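Local coordinates for protein D-glyceraldehyde dehydrogenase (NADP(+)) (Thermoplasma acidophilum, PDB 5IZD) that oxidises D-glyceraldehyde to (R)-glycerate with NADP(+) as electron acceptor, in the non-phosphorylated Entner-Doudoroff pathway, at residues G9-S14 and S180-V185; G32-A37 and P173-P178; L145-W148 and G153-A156. One frame throughout, in Å; residues are numbered along the deposited sequence.

Contact 1: residues G9-S14 and S180-V185; sequences GQWVNS and SAEWIV
W11 brings the benzo end of its indole up to E182 and V185, joining the short edge strand 10-12 of the N-terminal four-stranded sheet to helix 178-190 of the cofactor-binding part of the aldehyde dehydrogenase fold. Both partners approach the ring obliquely. The contact is small, 130 Å² buried in all, and narrow: the nearest CA atoms, those of W11 and E182, stand 10.4 Å apart, and side chains alone bridge that distance.

Its tighter part is the pairing with E182. CZ3 of the indole lies 3.7 Å from CG of E182, and CH2 is almost as near the same methylene, so the aliphatic half of the glutamate serves as an apolar surface. E182 has CG anti to the backbone N (chi1 -165°), and a bend at chi2 lets the far half of the side chain reach the indole; the carboxylate stands steeply to the ring, the planes 79° apart. OE2 also comes 3.7 Å from CZ3 of W11, a van der Waals approach, while the same oxygen accepts from the backbone N of K4 on strand 2-7, which helps to hold the carboxylate in that orientation.

The looser side is at V185, one helical turn on, where a single methyl takes part. Both W11 and E182 remain partly exposed, whereas V185 is buried and turns also to L198 and F200. R186 makes a cation-pi contact with the indole, and Y6 meets it ring to ring. With an alanine at W11, a gap is likely to open beside the E182 methylene and the guanidinium of R186 to lose its aromatic partner. On the V185 side, the whole approach comes down to CG1 of V185 at 4.1 Å from CH2 of W11.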
ATOM      1  N   GLY A   9      13.564  31.853 -15.062  1.00 40.67           N
ATOM      2  CA  GLY A   9      12.783  31.969 -16.273  1.00 41.56           C
ATOM      3  C   GLY A   9      13.410  32.708 -17.452  1.00 42.84           C
ATOM      4  O   GLY A   9      12.696  33.016 -18.374  1.00 42.86           O
ATOM      5  N   GLN A  10      14.733  32.928 -17.419  1.00 43.64           N
ATOM      6  CA  GLN A  10      15.530  33.532 -18.500  1.00 45.12           C
ATOM      7  C   GLN A  10      16.769  32.683 -18.848  1.00 43.93           C
ATOM      8  O   GLN A  10      17.417  32.106 -17.951  1.00 42.67           O
ATOM      9  CB  GLN A  10      16.055  34.902 -18.071  1.00 47.28           C
ATOM     10  CG  GLN A  10      15.175  35.731 -17.162  1.00 49.46           C
ATOM     11  CD  GLN A  10      15.749  37.131 -17.006  1.00 52.87           C
ATOM     12  OE1 GLN A  10      16.888  37.297 -16.560  1.00 54.83           O
ATOM     13  NE2 GLN A  10      15.013  38.143 -17.466  1.00 55.89           N
ATOM     14  N   TRP A  11      17.102  32.622 -20.130  1.00 44.15           N
ATOM     15  CA  TRP A  11      18.413  32.132 -20.573  1.00 44.26           C
ATOM     16  C   TRP A  11      19.473  33.218 -20.402  1.00 44.59           C
ATOM     17  O   TRP A  11      19.308  34.276 -20.945  1.00 45.30           O
ATOM     18  CB  TRP A  11      18.385  31.706 -22.044  1.00 45.03           C
ATOM     19  CG  TRP A  11      17.478  30.555 -22.209  1.00 45.16           C
ATOM     20  CD1 TRP A  11      16.177  30.585 -22.629  1.00 45.59           C
ATOM     21  CD2 TRP A  11      17.773  29.183 -21.885  1.00 44.54           C
ATOM     22  NE1 TRP A  11      15.643  29.308 -22.574  1.00 45.33           N
ATOM     23  CE2 TRP A  11      16.611  28.431 -22.154  1.00 44.27           C
ATOM     24  CE3 TRP A  11      18.916  28.519 -21.428  1.00 44.24           C
ATOM     25  CZ2 TRP A  11      16.567  27.046 -22.001  1.00 43.85           C
ATOM     26  CZ3 TRP A  11      18.871  27.146 -21.269  1.00 43.80           C
ATOM     27  CH2 TRP A  11      17.691  26.418 -21.528  1.00 43.43           C
ATOM     28  N   VAL A  12      20.540  32.962 -19.652  1.00 43.91           N
ATOM     29  CA  VAL A  12      21.555  33.982 -19.314  1.00 44.83           C
ATOM     30  C   VAL A  12      22.970  33.391 -19.432  1.00 44.76           C
ATOM     31  O   VAL A  12      23.158  32.145 -19.486  1.00 43.26           O
ATOM     32  CB  VAL A  12      21.359  34.573 -17.889  1.00 45.07           C
ATOM     33  CG1 VAL A  12      20.016  35.290 -17.746  1.00 45.72           C
ATOM     34  CG2 VAL A  12      21.397  33.477 -16.840  1.00 44.23           C
ATOM     35  N   ASN A  13      23.949  34.292 -19.480  1.00 45.62           N
ATOM     36  CA  ASN A  13      25.369  33.960 -19.424  1.00 46.17           C
ATOM     37  C   ASN A  13      25.763  33.862 -17.960  1.00 46.10           C
ATOM     38  O   ASN A  13      25.047  34.345 -17.096  1.00 45.85           O
ATOM     39  CB  ASN A  13      26.215  35.068 -20.053  1.00 47.57           C
ATOM     40  CG  ASN A  13      25.926  35.262 -21.515  1.00 48.90           C
ATOM     41  OD1 ASN A  13      25.748  34.281 -22.252  1.00 49.31           O
ATOM     42  ND2 ASN A  13      25.901  36.544 -21.974  1.00 50.24           N
ATOM     43  N   SER A  14      26.896  33.218 -17.695  1.00 46.61           N
ATOM     44  CA  SER A  14      27.514  33.225 -16.375  1.00 47.62           C
ATOM     45  C   SER A  14      27.740  34.663 -15.965  1.00 48.30           C
ATOM     46  O   SER A  14      28.077  35.444 -16.820  1.00 48.01           O
ATOM     47  CB  SER A  14      28.909  32.600 -16.449  1.00 48.99           C
ATOM     48  OG  SER A  14      29.440  32.545 -15.122  1.00 50.42           O
ATOM     49  N   SER A 180      22.718  17.826 -23.901  1.00 32.97           N
ATOM     50  CA  SER A 180      21.499  17.019 -23.878  1.00 33.00           C
ATOM     51  C   SER A 180      20.586  17.500 -22.733  1.00 32.37           C
ATOM     52  O   SER A 180      19.367  17.581 -22.881  1.00 32.37           O
ATOM     53  CB  SER A 180      21.842  15.518 -23.859  1.00 33.08           C
ATOM     54  OG  SER A 180      22.633  15.204 -22.739  1.00 33.51           O
ATOM     55  N   ALA A 181      21.189  17.928 -21.632  1.00 31.91           N
ATOM     56  CA  ALA A 181      20.419  18.404 -20.492  1.00 31.65           C
ATOM     57  C   ALA A 181      19.720  19.719 -20.868  1.00 32.18           C
ATOM     58  O   ALA A 181      18.553  19.921 -20.594  1.00 31.78           O
ATOM     59  CB  ALA A 181      21.327  18.609 -19.311  1.00 31.33           C
ATOM     60  N   GLU A 182      20.479  20.607 -21.496  1.00 32.92           N
ATOM     61  CA  GLU A 182      19.960  21.906 -21.876  1.00 33.74           C
ATOM     62  C   GLU A 182      18.807  21.715 -22.788  1.00 33.51           C
ATOM     63  O   GLU A 182      17.857  22.446 -22.714  1.00 33.51           O
ATOM     64  CB  GLU A 182      20.985  22.746 -22.630  1.00 35.28           C
ATOM     65  CG  GLU A 182      20.559  24.208 -22.703  1.00 36.71           C
ATOM     66  CD  GLU A 182      21.014  24.921 -23.920  1.00 38.63           C
ATOM     67  OE1 GLU A 182      20.945  24.308 -25.018  1.00 39.79           O
ATOM     68  OE2 GLU A 182      21.438  26.115 -23.781  1.00 39.79           O
ATOM     69  N   TRP A 183      18.944  20.794 -23.726  1.00 33.26           N
ATOM     70  CA  TRP A 183      17.889  20.576 -24.715  1.00 33.57           C
ATOM     71  C   TRP A 183      16.553  20.072 -24.049  1.00 32.99           C
ATOM     72  O   TRP A 183      15.445  20.573 -24.358  1.00 33.30           O
ATOM     73  CB  TRP A 183      18.394  19.648 -25.802  1.00 33.65           C
ATOM     74  CG  TRP A 183      17.466  19.409 -26.934  1.00 34.15           C
ATOM     75  CD1 TRP A 183      17.482  20.040 -28.126  1.00 34.72           C
ATOM     76  CD2 TRP A 183      16.357  18.448 -26.991  1.00 33.96           C
ATOM     77  NE1 TRP A 183      16.484  19.544 -28.938  1.00 34.99           N
ATOM     78  CE2 TRP A 183      15.804  18.545 -28.285  1.00 34.72           C
ATOM     79  CE3 TRP A 183      15.832  17.519 -26.107  1.00 33.66           C
ATOM     80  CZ2 TRP A 183      14.705  17.777 -28.695  1.00 34.86           C
ATOM     81  CZ3 TRP A 183      14.729  16.708 -26.511  1.00 33.76           C
ATOM     82  CH2 TRP A 183      14.181  16.860 -27.795  1.00 34.35           C
ATOM     83  N   ILE A 184      16.686  19.170 -23.096  1.00 32.18           N
ATOM     84  CA  ILE A 184      15.538  18.664 -22.345  1.00 31.79           C
ATOM     85  C   ILE A 184      14.885  19.760 -21.545  1.00 32.05           C
ATOM     86  O   ILE A 184      13.675  19.921 -21.625  1.00 32.25           O
ATOM     87  CB  ILE A 184      15.943  17.478 -21.436  1.00 31.03           C
ATOM     88  CG1 ILE A 184      16.252  16.281 -22.326  1.00 30.98           C
ATOM     89  CG2 ILE A 184      14.822  17.112 -20.471  1.00 30.70           C
ATOM     90  CD1 ILE A 184      17.063  15.215 -21.662  1.00 30.51           C
ATOM     91  N   VAL A 185      15.700  20.540 -20.841  1.00 32.24           N
ATOM     92  CA  VAL A 185      15.250  21.683 -20.067  1.00 32.67           C
ATOM     93  C   VAL A 185      14.434  22.654 -20.920  1.00 33.83           C
ATOM     94  O   VAL A 185      13.382  23.133 -20.482  1.00 33.84           O
ATOM     95  CB  VAL A 185      16.441  22.421 -19.388  1.00 32.63           C
ATOM     96  CG1 VAL A 185      16.023  23.775 -18.822  1.00 32.99           C
ATOM     97  CG2 VAL A 185      17.022  21.546 -18.256  1.00 31.91           C
TER

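Contact 2: residues G32-A37 and P173-P178; sequences GRFEAA and PSSDTP. With NAP (NADP nicotinamide-adenine-dinucleotide phosphate), chain I.
F34, on strand 30-35, points its side chain into the loop 173-178, and its atoms meet two residues in succession. CB lies 4.0 Å from CG of P178, where the pyrrolidine crosses the phenylalanine at about a right angle. With chi1 at 58°, CG of F34 sits between the backbone N and the carbonyl carbon, a placement that carries the ring on past P178 to S175; this CG also meets CG and CB of P178. CD1 is the ring atom nearest the proline, 3.7 Å from CG of P178. Farther out the surroundings become polar: CE1 approaches the carbonyl O of S175 at 3.2 Å, CE2 comes near S175 OG, and CZ at the ring's far end reaches CB of S175 at 3.6 Å.

The S175 side chain thus lies between the ring and NADP. Its OG donates to O1X of the cofactor's 2'-phosphate at 2.6 Å, and its backbone N donates to O2X at 2.8 Å, nearly straight at 166°. S174 OG accepts from D176 N (2.9 Å), an ST turn, within a type I beta turn from S174 to T177. K172 NZ also hydrogen-bonds the cofactor, and the side chain of R204, an NADP-binding residue by similarity, is about 4 Å from that of S175. This loop, leaving strand 168-172 for helix 178-190, forms part of the 2'-phosphate site of an NADP-using aldehyde dehydrogenase.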
ATOM      1  N   GLY A  32      32.072  22.488 -28.595  1.00 40.37           N
ATOM      2  CA  GLY A  32      31.080  23.333 -27.946  1.00 40.60           C
ATOM      3  C   GLY A  32      31.644  23.963 -26.694  1.00 40.98           C
ATOM      4  O   GLY A  32      32.802  23.740 -26.354  1.00 41.04           O
ATOM      5  N   ARG A  33      30.818  24.748 -26.015  1.00 41.69           N
ATOM      6  CA  ARG A  33      31.174  25.403 -24.768  1.00 42.24           C
ATOM      7  C   ARG A  33      29.936  25.513 -23.917  1.00 40.64           C
ATOM      8  O   ARG A  33      28.819  25.488 -24.412  1.00 40.02           O
ATOM      9  CB  ARG A  33      31.708  26.830 -25.019  1.00 45.32           C
ATOM     10  CG  ARG A  33      33.186  26.913 -25.371  1.00 48.22           C
ATOM     11  CD  ARG A  33      33.514  28.182 -26.185  1.00 51.36           C
ATOM     12  NE  ARG A  33      32.692  28.170 -27.402  1.00 54.54           N
ATOM     13  CZ  ARG A  33      32.914  27.415 -28.491  1.00 57.86           C
ATOM     14  NH1 ARG A  33      34.012  26.639 -28.625  1.00 59.50           N
ATOM     15  NH2 ARG A  33      32.041  27.462 -29.500  1.00 59.29           N
ATOM     16  N   PHE A  34      30.152  25.666 -22.628  1.00 39.51           N
ATOM     17  CA  PHE A  34      29.070  25.964 -21.707  1.00 38.91           C
ATOM     18  C   PHE A  34      29.484  27.029 -20.720  1.00 38.45           C
ATOM     19  O   PHE A  34      30.677  27.233 -20.469  1.00 38.32           O
ATOM     20  CB  PHE A  34      28.597  24.688 -20.994  1.00 38.09           C
ATOM     21  CG  PHE A  34      29.659  23.948 -20.225  1.00 38.30           C
ATOM     22  CD1 PHE A  34      30.470  22.986 -20.840  1.00 38.65           C
ATOM     23  CD2 PHE A  34      29.828  24.166 -18.863  1.00 38.56           C
ATOM     24  CE1 PHE A  34      31.426  22.255 -20.092  1.00 38.49           C
ATOM     25  CE2 PHE A  34      30.761  23.419 -18.109  1.00 38.31           C
ATOM     26  CZ  PHE A  34      31.544  22.457 -18.718  1.00 38.03           C
ATOM     27  N   GLU A  35      28.492  27.699 -20.164  1.00 38.05           N
ATOM     28  CA  GLU A  35      28.765  28.738 -19.167  1.00 38.52           C
ATOM     29  C   GLU A  35      29.265  28.157 -17.825  1.00 38.01           C
ATOM     30  O   GLU A  35      28.750  27.125 -17.335  1.00 36.75           O
ATOM     31  CB  GLU A  35      27.523  29.610 -18.960  1.00 38.78           C
ATOM     32  CG  GLU A  35      27.056  30.279 -20.242  1.00 39.44           C
ATOM     33  CD  GLU A  35      28.017  31.391 -20.684  1.00 40.51           C
ATOM     34  OE1 GLU A  35      28.345  32.264 -19.825  1.00 40.89           O
ATOM     35  OE2 GLU A  35      28.442  31.371 -21.853  1.00 40.78           O
ATOM     36  N   ALA A  36      30.306  28.779 -17.272  1.00 38.64           N
ATOM     37  CA  ALA A  36      30.763  28.460 -15.893  1.00 38.52           C
ATOM     38  C   ALA A  36      30.003  29.246 -14.841  1.00 38.73           C
ATOM     39  O   ALA A  36      30.383  30.333 -14.489  1.00 39.43           O
ATOM     40  CB  ALA A  36      32.272  28.682 -15.747  1.00 38.95           C
ATOM     41  N   ALA A  37      28.907  28.719 -14.343  1.00 38.35           N
ATOM     42  CA  ALA A  37      28.133  29.464 -13.339  1.00 38.86           C
ATOM     43  C   ALA A  37      28.975  29.877 -12.093  1.00 39.78           C
ATOM     44  O   ALA A  37      29.781  29.107 -11.612  1.00 39.71           O
ATOM     45  CB  ALA A  37      26.925  28.630 -12.881  1.00 37.94           C
ATOM     46  N   PRO A 173      24.162  19.503 -14.751  1.00 30.21           N
ATOM     47  CA  PRO A 173      24.587  18.290 -15.409  1.00 29.83           C
ATOM     48  C   PRO A 173      26.090  18.118 -15.383  1.00 30.10           C
ATOM     49  O   PRO A 173      26.821  18.940 -14.920  1.00 30.00           O
ATOM     50  CB  PRO A 173      24.101  18.489 -16.807  1.00 30.20           C
ATOM     51  CG  PRO A 173      24.274  19.957 -17.023  1.00 30.88           C
ATOM     52  CD  PRO A 173      23.934  20.587 -15.712  1.00 30.80           C
ATOM     53  N   SER A 174      26.525  16.987 -15.869  1.00 30.29           N
ATOM     54  CA  SER A 174      27.941  16.698 -15.942  1.00 30.80           C
ATOM     55  C   SER A 174      28.600  17.723 -16.857  1.00 31.93           C
ATOM     56  O   SER A 174      28.023  18.122 -17.900  1.00 32.12           O
ATOM     57  CB  SER A 174      28.192  15.304 -16.504  1.00 30.43           C
ATOM     58  OG  SER A 174      29.515  15.208 -16.983  1.00 30.49           O
ATOM     59  N   SER A 175      29.834  18.097 -16.527  1.00 32.93           N
ATOM     60  CA  SER A 175      30.594  18.971 -17.425  1.00 34.18           C
ATOM     61  C   SER A 175      30.975  18.319 -18.750  1.00 34.47           C
ATOM     62  O   SER A 175      31.338  19.042 -19.692  1.00 35.00           O
ATOM     63  CB  SER A 175      31.860  19.480 -16.751  1.00 35.03           C
ATOM     64  OG  SER A 175      31.487  20.409 -15.769  1.00 35.55           O
ATOM     65  N   ASP A 176      30.880  16.995 -18.848  1.00 33.71           N
ATOM     66  CA  ASP A 176      31.111  16.343 -20.123  1.00 34.11           C
ATOM     67  C   ASP A 176      29.914  16.374 -21.081  1.00 33.57           C
ATOM     68  O   ASP A 176      30.098  16.104 -22.267  1.00 33.71           O
ATOM     69  CB  ASP A 176      31.528  14.886 -19.924  1.00 34.29           C
ATOM     70  CG  ASP A 176      32.883  14.752 -19.286  1.00 34.94           C
ATOM     71  OD1 ASP A 176      33.883  14.946 -20.004  1.00 36.60           O
ATOM     72  OD2 ASP A 176      32.950  14.461 -18.073  1.00 35.10           O
ATOM     73  N   THR A 177      28.707  16.669 -20.585  1.00 32.86           N
ATOM     74  CA  THR A 177      27.485  16.521 -21.372  1.00 32.64           C
ATOM     75  C   THR A 177      26.437  17.610 -21.067  1.00 32.75           C
ATOM     76  O   THR A 177      25.272  17.295 -20.839  1.00 32.15           O
ATOM     77  CB  THR A 177      26.803  15.139 -21.178  1.00 32.15           C
ATOM     78  OG1 THR A 177      26.427  14.970 -19.800  1.00 31.68           O
ATOM     79  CG2 THR A 177      27.676  13.987 -21.609  1.00 32.10           C
ATOM     80  N   PRO A 178      26.823  18.900 -21.180  1.00 33.03           N
ATOM     81  CA  PRO A 178      25.830  19.924 -20.968  1.00 33.30           C
ATOM     82  C   PRO A 178      24.638  19.956 -21.978  1.00 33.47           C
ATOM     83  O   PRO A 178      23.550  20.380 -21.601  1.00 33.51           O
ATOM     84  CB  PRO A 178      26.655  21.203 -21.089  1.00 34.00           C
ATOM     85  CG  PRO A 178      27.742  20.883 -22.060  1.00 34.21           C
ATOM     86  CD  PRO A 178      28.117  19.482 -21.568  1.00 33.70           C
TER
HETATM   87  PA  NAP I 601      30.980  12.326 -10.935  1.00 42.11           P
HETATM   88  O1A NAP I 601      32.196  13.129 -10.592  1.00 46.04           O
HETATM   89  O2A NAP I 601      30.371  11.456  -9.855  1.00 46.71           O
HETATM   90  O5B NAP I 601      29.851  13.347 -11.530  1.00 38.53           O
HETATM   91  C5B NAP I 601      28.429  13.230 -11.303  1.00 34.31           C
HETATM   92  C4B NAP I 601      27.796  14.623 -11.122  1.00 32.31           C
HETATM   93  O4B NAP I 601      28.228  15.200  -9.875  1.00 31.06           O
HETATM   94  C3B NAP I 601      28.240  15.629 -12.203  1.00 32.09           C
HETATM   95  O3B NAP I 601      27.158  16.563 -12.462  1.00 31.70           O
HETATM   96  C2B NAP I 601      29.399  16.330 -11.550  1.00 32.28           C
HETATM   97  O2B NAP I 601      29.748  17.568 -12.163  1.00 34.08           O
HETATM   98  C1B NAP I 601      28.889  16.473 -10.142  1.00 30.88           C
HETATM   99  N9A NAP I 601      29.911  16.745  -9.119  1.00 27.38           N
HETATM  100  C8A NAP I 601      31.251  16.512  -9.168  1.00 26.94           C
HETATM  101  N7A NAP I 601      31.863  16.901  -8.071  1.00 28.49           N
HETATM  102  C5A NAP I 601      30.831  17.384  -7.258  1.00 28.35           C
HETATM  103  C6A NAP I 601      30.821  17.924  -5.971  1.00 29.52           C
HETATM  104  N6A NAP I 601      31.926  18.062  -5.228  1.00 31.70           N
HETATM  105  N1A NAP I 601      29.638  18.310  -5.449  1.00 30.61           N
HETATM  106  C2A NAP I 601      28.526  18.197  -6.198  1.00 28.96           C
HETATM  107  N3A NAP I 601      28.450  17.706  -7.442  1.00 29.17           N
HETATM  108  C4A NAP I 601      29.655  17.304  -7.905  1.00 27.12           C
HETATM  109  O3  NAP I 601      31.352  11.417 -12.182  1.00 52.78           O
HETATM  110  PN  NAP I 601      32.726  11.287 -13.012  1.00 70.41           P
HETATM  111  O1N NAP I 601      33.031  12.594 -13.721  1.00 63.76           O
HETATM  112  O2N NAP I 601      32.629  10.118 -13.961  1.00 67.93           O
HETATM  113  O5D NAP I 601      33.806  11.014 -11.936  1.00 68.93           O
HETATM  114  P2B NAP I 601      31.121  17.637 -13.091  1.00 28.93           P
HETATM  115  O1X NAP I 601      31.257  19.104 -13.527  1.00 34.61           O
HETATM  116  O2X NAP I 601      30.926  16.792 -14.259  1.00 27.51           O
HETATM  117  O3X NAP I 601      32.303  17.236 -12.274  1.00 28.38           O

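Contact 3: residues L145-W148 and G153-A156; sequences LTPW and GMVA. With NAP (NADP nicotinamide-adenine-dinucleotide phosphate), chain I.
The loop joining strand 130-145 to helix 153-164 forms part of the NADP pocket, and its T146 and P147 pack on M154 and V155 in the first turn of that helix. The evidence is a set of van der Waals contacts with no hydrogen bond across: CD of P147 lies 3.7 Å from CB of M154 and meets CG of M154 as well, and the ring's CG also touches CG of M154. The two side chains cross at about a right angle. T146 turns its methyl the same way, CG2 resting 3.7 Å from the carbonyl O of M154, while OG1 faces CG2 of V155 at 3.9 Å. All four residues are buried.

Strand, loop and helix here are successive pieces of the Rossmann-like alpha/beta fold by which aldehyde dehydrogenases hold their dinucleotide, and the cofactor lies on the other flank of the loop. There the carbonyl O of T146 accepts a hydrogen bond from the ribose hydroxyl O3B of NADP at 2.8 Å. L145 places CD1 3.7 Å from N3A of the adenine.

W148, whose side chain starts away from the helix, serves the pyrophosphate: with chi1 at 47° the indole reaches out to the phosphate, and its NE1 donates to O2N at 2.8 Å, with an N-H...O angle of 154°. O2N sits at the indole edge, near the ring plane. Next in the chain comes N149, by similarity the transition-state stabiliser, whose side chain lies close beside that of P147.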
ATOM      1  N   LEU A 145      21.804  16.348  -9.769  1.00 28.49           N
ATOM      2  CA  LEU A 145      23.180  16.302 -10.225  1.00 29.07           C
ATOM      3  C   LEU A 145      23.287  15.076 -11.110  1.00 28.99           C
ATOM      4  O   LEU A 145      23.177  13.927 -10.614  1.00 28.91           O
ATOM      5  CB  LEU A 145      24.175  16.226  -9.063  1.00 29.24           C
ATOM      6  CG  LEU A 145      24.152  17.390  -8.097  1.00 29.59           C
ATOM      7  CD1 LEU A 145      24.876  16.984  -6.821  1.00 29.65           C
ATOM      8  CD2 LEU A 145      24.724  18.639  -8.660  1.00 30.43           C
ATOM      9  N   THR A 146      23.473  15.289 -12.413  1.00 29.19           N
ATOM     10  CA  THR A 146      23.410  14.178 -13.380  1.00 29.04           C
ATOM     11  C   THR A 146      24.785  13.817 -13.921  1.00 29.15           C
ATOM     12  O   THR A 146      25.688  14.696 -14.029  1.00 29.48           O
ATOM     13  CB  THR A 146      22.382  14.405 -14.529  1.00 29.24           C
ATOM     14  OG1 THR A 146      22.610  15.647 -15.173  1.00 29.64           O
ATOM     15  CG2 THR A 146      21.000  14.421 -13.943  1.00 29.21           C
ATOM     16  N   PRO A 147      24.976  12.516 -14.227  1.00 28.76           N
ATOM     17  CA  PRO A 147      26.240  12.064 -14.829  1.00 28.84           C
ATOM     18  C   PRO A 147      26.298  12.147 -16.383  1.00 29.12           C
ATOM     19  O   PRO A 147      25.330  12.540 -17.046  1.00 29.25           O
ATOM     20  CB  PRO A 147      26.319  10.631 -14.370  1.00 28.33           C
ATOM     21  CG  PRO A 147      24.903  10.198 -14.417  1.00 28.19           C
ATOM     22  CD  PRO A 147      24.040  11.388 -14.065  1.00 28.30           C
ATOM     23  N   TRP A 148      27.440  11.791 -16.950  1.00 29.21           N
ATOM     24  CA  TRP A 148      27.643  11.917 -18.400  1.00 29.71           C
ATOM     25  C   TRP A 148      27.224  10.654 -19.150  1.00 29.77           C
ATOM     26  O   TRP A 148      27.035  10.714 -20.397  1.00 30.07           O
ATOM     27  CB  TRP A 148      29.127  12.242 -18.750  1.00 29.92           C
ATOM     28  CG  TRP A 148      30.123  11.367 -18.020  1.00 29.76           C
ATOM     29  CD1 TRP A 148      30.764  11.667 -16.866  1.00 29.84           C
ATOM     30  CD2 TRP A 148      30.505  10.034 -18.361  1.00 29.50           C
ATOM     31  NE1 TRP A 148      31.563  10.625 -16.484  1.00 29.79           N
ATOM     32  CE2 TRP A 148      31.402   9.598 -17.385  1.00 29.63           C
ATOM     33  CE3 TRP A 148      30.205   9.192 -19.415  1.00 29.45           C
ATOM     34  CZ2 TRP A 148      31.998   8.303 -17.418  1.00 29.49           C
ATOM     35  CZ3 TRP A 148      30.763   7.902 -19.439  1.00 29.38           C
ATOM     36  CH2 TRP A 148      31.676   7.485 -18.463  1.00 29.35           C
ATOM     37  N   GLY A 153      18.747  10.298 -20.369  1.00 31.18           N
ATOM     38  CA  GLY A 153      18.006   9.352 -19.430  1.00 30.95           C
ATOM     39  C   GLY A 153      18.006   9.806 -17.982  1.00 30.69           C
ATOM     40  O   GLY A 153      16.982   9.752 -17.284  1.00 29.77           O
ATOM     41  N   MET A 154      19.163  10.271 -17.520  1.00 31.08           N
ATOM     42  CA  MET A 154      19.306  10.622 -16.093  1.00 31.61           C
ATOM     43  C   MET A 154      18.617  11.938 -15.759  1.00 31.20           C
ATOM     44  O   MET A 154      18.174  12.160 -14.628  1.00 30.42           O
ATOM     45  CB  MET A 154      20.774  10.652 -15.678  1.00 32.85           C
ATOM     46  CG  MET A 154      21.454   9.305 -15.737  1.00 34.18           C
ATOM     47  SD  MET A 154      20.926   8.314 -14.299  1.00 38.65           S
ATOM     48  CE  MET A 154      22.063   6.937 -14.644  1.00 38.86           C
ATOM     49  N   VAL A 155      18.539  12.826 -16.756  1.00 30.97           N
ATOM     50  CA  VAL A 155      17.817  14.056 -16.572  1.00 31.07           C
ATOM     51  C   VAL A 155      16.332  13.784 -16.463  1.00 31.07           C
ATOM     52  O   VAL A 155      15.714  14.238 -15.534  1.00 30.93           O
ATOM     53  CB  VAL A 155      18.138  15.053 -17.700  1.00 31.50           C
ATOM     54  CG1 VAL A 155      17.189  16.223 -17.696  1.00 31.63           C
ATOM     55  CG2 VAL A 155      19.607  15.444 -17.593  1.00 31.51           C
ATOM     56  N   ALA A 156      15.774  13.084 -17.436  1.00 31.32           N
ATOM     57  CA  ALA A 156      14.383  12.627 -17.346  1.00 31.65           C
ATOM     58  C   ALA A 156      14.074  11.887 -16.005  1.00 31.54           C
ATOM     59  O   ALA A 156      13.060  12.131 -15.402  1.00 31.04           O
ATOM     60  CB  ALA A 156      14.031  11.707 -18.517  1.00 31.76           C
TER
HETATM   61  PA  NAP I 601      30.980  12.326 -10.935  1.00 42.11           P
HETATM   62  O1A NAP I 601      32.196  13.129 -10.592  1.00 46.04           O
HETATM   63  O2A NAP I 601      30.371  11.456  -9.855  1.00 46.71           O
HETATM   64  O5B NAP I 601      29.851  13.347 -11.530  1.00 38.53           O
HETATM   65  C5B NAP I 601      28.429  13.230 -11.303  1.00 34.31           C
HETATM   66  C4B NAP I 601      27.796  14.623 -11.122  1.00 32.31           C
HETATM   67  O4B NAP I 601      28.228  15.200  -9.875  1.00 31.06           O
HETATM   68  C3B NAP I 601      28.240  15.629 -12.203  1.00 32.09           C
HETATM   69  O3B NAP I 601      27.158  16.563 -12.462  1.00 31.70           O
HETATM   70  C2B NAP I 601      29.399  16.330 -11.550  1.00 32.28           C
HETATM   71  O2B NAP I 601      29.748  17.568 -12.163  1.00 34.08           O
HETATM   72  C1B NAP I 601      28.889  16.473 -10.142  1.00 30.88           C
HETATM   73  N9A NAP I 601      29.911  16.745  -9.119  1.00 27.38           N
HETATM   74  C8A NAP I 601      31.251  16.512  -9.168  1.00 26.94           C
HETATM   75  N7A NAP I 601      31.863  16.901  -8.071  1.00 28.49           N
HETATM   76  C5A NAP I 601      30.831  17.384  -7.258  1.00 28.35           C
HETATM   77  C6A NAP I 601      30.821  17.924  -5.971  1.00 29.52           C
HETATM   78  N6A NAP I 601      31.926  18.062  -5.228  1.00 31.70           N
HETATM   79  N1A NAP I 601      29.638  18.310  -5.449  1.00 30.61           N
HETATM   80  C2A NAP I 601      28.526  18.197  -6.198  1.00 28.96           C
HETATM   81  N3A NAP I 601      28.450  17.706  -7.442  1.00 29.17           N
HETATM   82  C4A NAP I 601      29.655  17.304  -7.905  1.00 27.12           C
HETATM   83  O3  NAP I 601      31.352  11.417 -12.182  1.00 52.78           O
HETATM   84  PN  NAP I 601      32.726  11.287 -13.012  1.00 70.41           P
HETATM   85  O1N NAP I 601      33.031  12.594 -13.721  1.00 63.76           O
HETATM   86  O2N NAP I 601      32.629  10.118 -13.961  1.00 67.93           O
HETATM   87  O5D NAP I 601      33.806  11.014 -11.936  1.00 68.93           O
HETATM   88  P2B NAP I 601      31.121  17.637 -13.091  1.00 28.93           P
HETATM   89  O1X NAP I 601      31.257  19.104 -13.527  1.00 34.61           O
HETATM   90  O2X NAP I 601      30.926  16.792 -14.259  1.00 27.51           O
HETATM   91  O3X NAP I 601      32.303  17.236 -12.274  1.00 28.38           O

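In the fold
Contact 1 lies toward the surface, about 21 Å from the chain's centre, whereas contact 3 is buried about 6 Å from it; contact 2 is buried yet peripheral at 18 Å. Contacts 1 and 2 both tie the N-terminal four-stranded sheet to the region of helix 178-190, and they meet where S14 N donates to E35 OE1. Contacts 2 and 3 share the cofactor, taking the 2'-phosphate and the ribose-pyrophosphate portion respectively, and touch at P173 and T146. Apolar packing crosses all three; contact 1 adds a carboxylate on its partly exposed side, while in the other two S175, the T146 carbonyl and W148 bond to NADP. V155 of contact 3 packs on A181 and I184 of the helix in contact 1.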